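Local coordinates for putative hemoglobin-like oxygen-binding protein (Pseudoalteromonas haloplanktis, PDB 4UUR) that binds a heme group and, as a group II truncated hemoglobin, probably binds and carries oxygen, at residues E26-E31 with P124-G129; L35-R40 with E71-W76. All coordinates share one frame; numbering follows the deposited sequence.

Both contacts belong to the truncated globin fold, and along the chain contact 2, residues 35-40 with 71-76, lies wholly between the two segments of contact 1. Their centres lie about 12 Å apart, and they meet directly where L28 CD1 packs 4.2 Å from I37 CD1, just across the turn joining helices 24-27 and 31-45. Contact 1 is peripheral, its centre about 14 Å from the centre of the chain, with the L28 side chain about 13 Å from the heme. Contact 2 has its centre about 7 Å from that of the chain. L28, I37 and L73 pack in succession, and F72, next to L73 in sequence, reaches the heme.

Contact 1. Residues E26-E31 with P124-G129; sequences EILGGE and PLLREG
I27 and L126 meet tip to tip where the short helix 24-27 lies against the first turn of helix 124-141, a surface junction within the truncated globin fold. Their CA atoms are 8.4 Å apart, and no hydrogen bond links the two segments, so the contact is purely apolar and small, burying 127 Å² over both sides.

A single methyl group carries it. L126 has CG anti to its own N (chi1 -171°), and CD2 continues in the extended direction, which sends this branch straight out from its helix. CD2 meets I27 CG2 at 3.3 Å, tighter than usual for two carbons, and lies 3.6 Å from I27 CB, so it presses on the branch point of the isoleucine as well as on its short arm. L28 comes in at a slant to the same methyl, with CG 4.0 Å from L126 CD2. L126 also touches P24, while L28 extends to L77 and V121.

Side-chain bonds secure the start of helix 124-141. N123 OD1 accepts hydrogen bonds from the N atoms of L125 and L126, tying the loop before the helix to the very residue that makes the contact. R127 NH2 bonds the carbonyl O of V121, the residue on which L28 also packs.

Beyond L28, helix 24-27 closes in a Schellman motif. G29 has positive phi (90°), and at its backbone angles a CB would collide with the carbonyl O of L28, so glycine suits the position. G30, also at positive phi (73°), then takes the N-cap position of helix 31-45. Within the closing turn, G29 N donates to E26 O at 3.1 Å.

Contact 2. Residues L35-R40 with E71-W76; sequences LAIANR and EFLSGW. With HEM (protoporphyrin IX containing Fe), chain C.
Between residues 35-40 and 71-76 the nearest CA atoms are those of A38 and L73, 7.7 Å apart. Both segments are helical throughout, and no hydrogen bond joins them. L73 supplies the bridging side chain: its CG lies anti to the carbonyl carbon (chi1 -73°), and CD1 reaches the backbone of the other helix, 4.1 Å from A38 N. The same methyl packs 3.7 Å from I37 CG2, the isoleucine and leucine side chains crossing at about a right angle. All three residues are buried; behind them I37 touches T116, and L73 touches F134.

F72, next to L73, turns to the heme pocket instead. CG anti to the backbone N (chi1 168°) carries the ring to the porphyrin, where CE2 lies 3.6 Å from CAC of a heme vinyl group in an oblique approach. The ring is also backed by W76, whose CB sits 3.8 Å above one face. With the ring cut back to an alanine here, the vinyl would probably lose this neighbour and W76 the ring it lies against. L73 joining two helices while F72 lines the pocket fits the 2-over-2 helical sandwich of truncated hemoglobins, in which these helices form one of the two pairs.

Contact 1. Residues E26-E31 with P124-G129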
loop_
_atom_site.group_PDB
_atom_site.type_symbol
_atom_site.label_atom_id
_atom_site.label_comp_id
_atom_site.label_asym_id
_atom_site.label_seq_id
_atom_site.Cartn_x
_atom_site.Cartn_y
_atom_site.Cartn_z
ATOM N N GLU A 26 -2.602 -5.618 -15.155
ATOM C CA GLU A 26 -3.476 -6.326 -16.112
ATOM C C GLU A 26 -4.083 -7.580 -15.471
ATOM O O GLU A 26 -5.281 -7.769 -15.533
ATOM C CB GLU A 26 -2.731 -6.684 -17.412
ATOM C CG GLU A 26 -2.409 -5.489 -18.323
ATOM C CD GLU A 26 -1.394 -5.824 -19.446
ATOM O OE1 GLU A 26 -0.261 -6.338 -19.176
ATOM O OE2 GLU A 26 -1.741 -5.556 -20.629
ATOM N N ILE A 27 -3.235 -8.380 -14.838
ATOM C CA ILE A 27 -3.612 -9.598 -14.180
ATOM C C ILE A 27 -4.692 -9.366 -13.111
ATOM O O ILE A 27 -5.641 -10.119 -13.027
ATOM C CB ILE A 27 -2.366 -10.256 -13.541
ATOM C CG1 ILE A 27 -1.391 -10.691 -14.635
ATOM C CG2 ILE A 27 -2.751 -11.459 -12.668
ATOM C CD1 ILE A 27 -0.054 -11.149 -14.105
ATOM N N LEU A 28 -4.552 -8.300 -12.318
ATOM C CA LEU A 28 -5.527 -7.931 -11.273
ATOM C C LEU A 28 -6.799 -7.226 -11.760
ATOM O O LEU A 28 -7.591 -6.807 -10.932
ATOM C CB LEU A 28 -4.853 -7.029 -10.244
ATOM C CG LEU A 28 -3.631 -7.660 -9.587
ATOM C CD1 LEU A 28 -2.765 -6.553 -9.041
ATOM C CD2 LEU A 28 -4.017 -8.657 -8.501
ATOM N N GLY A 29 -7.005 -7.079 -13.073
ATOM C CA GLY A 29 -8.255 -6.492 -13.600
ATOM C C GLY A 29 -8.216 -4.996 -13.781
ATOM O O GLY A 29 -9.258 -4.364 -13.904
ATOM N N GLY A 30 -7.016 -4.416 -13.779
ATOM C CA GLY A 30 -6.858 -2.987 -13.960
ATOM C C GLY A 30 -7.273 -2.105 -12.777
ATOM O O GLY A 30 -6.933 -2.383 -11.614
ATOM N N GLU A 31 -7.990 -1.034 -13.100
ATOM C CA GLU A 31 -8.392 -0.002 -12.167
ATOM C C GLU A 31 -9.163 -0.540 -10.963
ATOM O O GLU A 31 -8.769 -0.273 -9.797
ATOM C CB GLU A 31 -9.240 1.051 -12.897
ATOM C CG GLU A 31 -9.987 2.018 -11.986
ATOM C CD GLU A 31 -10.397 3.291 -12.713
ATOM O OE1 GLU A 31 -9.534 3.943 -13.347
ATOM O OE2 GLU A 31 -11.591 3.640 -12.656
ATOM N N PRO A 124 -1.551 -17.261 -7.414
ATOM C CA PRO A 124 -0.639 -17.362 -6.243
ATOM C C PRO A 124 0.795 -16.939 -6.527
ATOM O O PRO A 124 1.534 -16.637 -5.616
ATOM C CB PRO A 124 -0.710 -18.831 -5.855
ATOM C CG PRO A 124 -1.984 -19.299 -6.463
ATOM C CD PRO A 124 -2.116 -18.572 -7.749
ATOM N N LEU A 125 1.185 -16.879 -7.792
ATOM C CA LEU A 125 2.550 -16.464 -8.112
ATOM C C LEU A 125 2.657 -14.946 -7.948
ATOM O O LEU A 125 3.457 -14.457 -7.137
ATOM C CB LEU A 125 2.935 -16.926 -9.522
ATOM C CG LEU A 125 2.992 -18.457 -9.723
ATOM C CD1 LEU A 125 3.535 -18.786 -11.104
ATOM C CD2 LEU A 125 3.817 -19.157 -8.629
ATOM N N LEU A 126 1.821 -14.214 -8.692
ATOM C CA LEU A 126 1.680 -12.756 -8.530
ATOM C C LEU A 126 1.543 -12.350 -7.039
ATOM O O LEU A 126 2.200 -11.399 -6.566
ATOM C CB LEU A 126 0.496 -12.242 -9.345
ATOM C CG LEU A 126 0.365 -10.729 -9.439
ATOM C CD1 LEU A 126 1.561 -10.056 -10.070
ATOM C CD2 LEU A 126 -0.836 -10.380 -10.260
ATOM N N ARG A 127 0.770 -13.119 -6.284
ATOM C CA ARG A 127 0.508 -12.759 -4.908
ATOM C C ARG A 127 1.757 -12.766 -4.088
ATOM O O ARG A 127 1.976 -11.823 -3.311
ATOM C CB ARG A 127 -0.544 -13.645 -4.277
ATOM C CG ARG A 127 -0.860 -13.332 -2.801
ATOM C CD ARG A 127 -1.691 -14.469 -2.174
ATOM N NE ARG A 127 -2.629 -14.942 -3.185
ATOM C CZ ARG A 127 -3.104 -16.185 -3.268
ATOM N NH1 ARG A 127 -2.785 -17.063 -2.341
ATOM N NH2 ARG A 127 -3.911 -16.524 -4.293
ATOM N N GLU A 128 2.549 -13.835 -4.217
ATOM C CA GLU A 128 3.833 -13.954 -3.505
ATOM C C GLU A 128 4.839 -12.928 -4.051
ATOM O O GLU A 128 5.617 -12.337 -3.303
ATOM C CB GLU A 128 4.389 -15.386 -3.620
ATOM C CG GLU A 128 5.666 -15.661 -2.834
ATOM C CD GLU A 128 5.529 -15.411 -1.337
ATOM O OE1 GLU A 128 4.460 -15.675 -0.754
ATOM O OE2 GLU A 128 6.503 -14.954 -0.729
ATOM N N GLY A 129 4.822 -12.715 -5.353
ATOM C CA GLY A 129 5.610 -11.624 -5.927
ATOM C C GLY A 129 5.275 -10.263 -5.314
ATOM O O GLY A 129 6.174 -9.496 -4.913
#

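Contact 2. Residues L35-R40 with E71-W76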
loop_
_atom_site.group_PDB
_atom_site.type_symbol
_atom_site.label_atom_id
_atom_site.label_comp_id
_atom_site.label_asym_id
_atom_site.label_seq_id
_atom_site.Cartn_x
_atom_site.Cartn_y
_atom_site.Cartn_z
ATOM N N LEU A 35 -8.059 -0.184 -7.165
ATOM C CA LEU A 35 -9.024 0.386 -6.217
ATOM C C LEU A 35 -9.362 -0.575 -5.088
ATOM O O LEU A 35 -9.315 -0.173 -3.942
ATOM C CB LEU A 35 -10.341 0.778 -6.853
ATOM C CG LEU A 35 -10.704 2.258 -7.006
ATOM C CD1 LEU A 35 -12.237 2.381 -7.092
ATOM C CD2 LEU A 35 -10.143 3.160 -5.907
ATOM N N ALA A 36 -9.700 -1.819 -5.418
ATOM C CA ALA A 36 -10.072 -2.807 -4.398
ATOM C C ALA A 36 -8.957 -3.105 -3.427
ATOM O O ALA A 36 -9.228 -3.318 -2.276
ATOM C CB ALA A 36 -10.570 -4.110 -5.023
ATOM N N ILE A 37 -7.713 -3.147 -3.880
ATOM C CA ILE A 37 -6.571 -3.332 -2.976
ATOM C C ILE A 37 -6.360 -2.147 -1.993
ATOM O O ILE A 37 -6.124 -2.322 -0.765
ATOM C CB ILE A 37 -5.290 -3.605 -3.779
ATOM C CG1 ILE A 37 -5.411 -4.990 -4.412
ATOM C CG2 ILE A 37 -4.024 -3.499 -2.910
ATOM C CD1 ILE A 37 -4.253 -5.378 -5.309
ATOM N N ALA A 38 -6.432 -0.949 -2.540
ATOM C CA ALA A 38 -6.229 0.252 -1.773
ATOM C C ALA A 38 -7.301 0.338 -0.692
ATOM O O ALA A 38 -7.021 0.619 0.481
ATOM C CB ALA A 38 -6.302 1.463 -2.705
ATOM N N ASN A 39 -8.542 0.081 -1.088
ATOM C CA ASN A 39 -9.625 0.185 -0.174
ATOM C C ASN A 39 -9.670 -0.886 0.853
ATOM O O ASN A 39 -9.991 -0.585 1.970
ATOM C CB ASN A 39 -10.972 0.325 -0.879
ATOM C CG ASN A 39 -11.190 1.735 -1.374
ATOM O OD1 ASN A 39 -11.111 2.699 -0.624
ATOM N ND2 ASN A 39 -11.367 1.867 -2.640
ATOM N N ARG A 40 -9.402 -2.117 0.474
ATOM C CA ARG A 40 -9.347 -3.246 1.408
ATOM C C ARG A 40 -8.242 -3.034 2.452
ATOM O O ARG A 40 -8.434 -3.320 3.632
ATOM C CB ARG A 40 -9.018 -4.504 0.641
ATOM C CG ARG A 40 -8.769 -5.758 1.495
ATOM C CD ARG A 40 -10.046 -6.409 1.951
ATOM N NE ARG A 40 -10.675 -7.077 0.824
ATOM C CZ ARG A 40 -11.822 -7.745 0.881
ATOM N NH1 ARG A 40 -12.536 -7.848 1.998
ATOM N NH2 ARG A 40 -12.254 -8.337 -0.196
ATOM N N GLU A 71 -4.059 5.886 -6.733
ATOM C CA GLU A 71 -3.295 6.563 -7.767
ATOM C C GLU A 71 -1.908 6.021 -7.802
ATOM O O GLU A 71 -1.377 5.776 -8.876
ATOM C CB GLU A 71 -3.248 8.079 -7.523
ATOM C CG GLU A 71 -4.497 8.812 -7.972
ATOM C CD GLU A 71 -4.763 10.108 -7.206
ATOM O OE1 GLU A 71 -3.852 10.785 -6.651
ATOM O OE2 GLU A 71 -5.940 10.452 -7.137
ATOM N N PHE A 72 -1.313 5.787 -6.633
ATOM C CA PHE A 72 0.058 5.237 -6.619
ATOM C C PHE A 72 0.109 3.840 -7.166
ATOM O O PHE A 72 0.965 3.535 -8.013
ATOM C CB PHE A 72 0.686 5.270 -5.244
ATOM C CG PHE A 72 1.942 4.472 -5.141
ATOM C CD1 PHE A 72 3.154 4.984 -5.604
ATOM C CD2 PHE A 72 1.921 3.197 -4.552
ATOM C CE1 PHE A 72 4.322 4.230 -5.485
ATOM C CE2 PHE A 72 3.064 2.455 -4.420
ATOM C CZ PHE A 72 4.272 2.968 -4.886
ATOM N N LEU A 73 -0.821 3.010 -6.699
ATOM C CA LEU A 73 -0.911 1.602 -7.132
ATOM C C LEU A 73 -1.160 1.469 -8.635
ATOM O O LEU A 73 -0.577 0.620 -9.258
ATOM C CB LEU A 73 -1.989 0.826 -6.358
ATOM C CG LEU A 73 -1.628 0.513 -4.923
ATOM C CD1 LEU A 73 -2.754 -0.274 -4.260
ATOM C CD2 LEU A 73 -0.311 -0.219 -4.856
ATOM N N SER A 74 -2.009 2.300 -9.219
ATOM C CA SER A 74 -2.197 2.196 -10.656
ATOM C C SER A 74 -0.866 2.230 -11.446
ATOM O O SER A 74 -0.669 1.414 -12.318
ATOM C CB SER A 74 -3.128 3.255 -11.192
ATOM O OG SER A 74 -3.009 3.278 -12.620
ATOM N N GLY A 75 0.061 3.123 -11.126
ATOM C CA GLY A 75 1.330 3.126 -11.819
ATOM C C GLY A 75 2.342 2.121 -11.321
ATOM O O GLY A 75 3.048 1.508 -12.094
ATOM N N TRP A 76 2.441 1.937 -10.016
ATOM C CA TRP A 76 3.376 0.939 -9.489
ATOM C C TRP A 76 3.104 -0.478 -10.027
ATOM O O TRP A 76 3.997 -1.328 -10.012
ATOM C CB TRP A 76 3.291 0.921 -7.978
ATOM C CG TRP A 76 4.334 0.164 -7.330
ATOM C CD1 TRP A 76 5.621 0.535 -7.185
ATOM C CD2 TRP A 76 4.185 -1.080 -6.618
ATOM N NE1 TRP A 76 6.310 -0.413 -6.448
ATOM C CE2 TRP A 76 5.446 -1.422 -6.109
ATOM C CE3 TRP A 76 3.099 -1.936 -6.369
ATOM C CZ2 TRP A 76 5.663 -2.582 -5.349
ATOM C CZ3 TRP A 76 3.309 -3.087 -5.646
ATOM C CH2 TRP A 76 4.580 -3.399 -5.131
HETATM C CHA HEM C . 1.457 8.182 2.981
HETATM C CHB HEM C . 2.583 5.516 6.897
HETATM C CHC HEM C . 4.743 2.335 3.930
HETATM C CHD HEM C . 2.741 4.519 0.185
HETATM C C1A HEM C . 1.600 7.754 4.288
HETATM C C2A HEM C . 1.139 8.445 5.410
HETATM C C3A HEM C . 1.436 7.682 6.499
HETATM C C4A HEM C . 2.107 6.513 6.072
HETATM C CMA HEM C . 1.124 8.025 7.951
HETATM C CAA HEM C . 0.441 9.789 5.453
HETATM C CBA HEM C . -0.830 9.830 4.606
HETATM C CGA HEM C . -1.923 10.742 5.123
HETATM O O1A HEM C . -2.569 10.567 6.178
HETATM O O2A HEM C . -2.226 11.705 4.400
HETATM C C1B HEM C . 3.317 4.423 6.410
HETATM C C2B HEM C . 4.041 3.504 7.229
HETATM C C3B HEM C . 4.662 2.612 6.392
HETATM C C4B HEM C . 4.331 3.063 5.043
HETATM C CMB HEM C . 4.017 3.535 8.747
HETATM C CAB HEM C . 5.570 1.430 6.526
HETATM C CBB HEM C . 6.121 1.116 7.652
HETATM C C1C HEM C . 4.320 2.572 2.629
HETATM C C2C HEM C . 4.543 1.756 1.509
HETATM C C3C HEM C . 3.983 2.412 0.440
HETATM C C4C HEM C . 3.387 3.595 0.938
HETATM C CMC HEM C . 5.315 0.443 1.529
HETATM C CAC HEM C . 3.876 2.020 -0.983
HETATM C CBC HEM C . 4.204 0.807 -1.412
HETATM C C1D HEM C . 2.295 5.697 0.697
HETATM C C2D HEM C . 1.783 6.739 -0.189
HETATM C C3D HEM C . 1.430 7.741 0.586
HETATM C C4D HEM C . 1.741 7.323 1.944
HETATM C CMD HEM C . 1.669 6.746 -1.688
HETATM C CAD HEM C . 0.890 9.086 0.132
HETATM C CBD HEM C . 2.110 10.012 0.088
HETATM C CGD HEM C . 1.819 11.420 -0.442
HETATM O O1D HEM C . 0.666 11.824 -0.658
HETATM O O2D HEM C . 2.735 12.233 -0.678
HETATM N NA HEM C . 2.155 6.542 4.715
HETATM N NB HEM C . 3.528 4.101 5.149
HETATM N NC HEM C . 3.602 3.643 2.263
HETATM N ND HEM C . 2.207 6.055 1.958
HETATM FE FE HEM C . 2.844 5.135 3.471
HETATM O O HOH W 1 0.892 4.145 3.603
#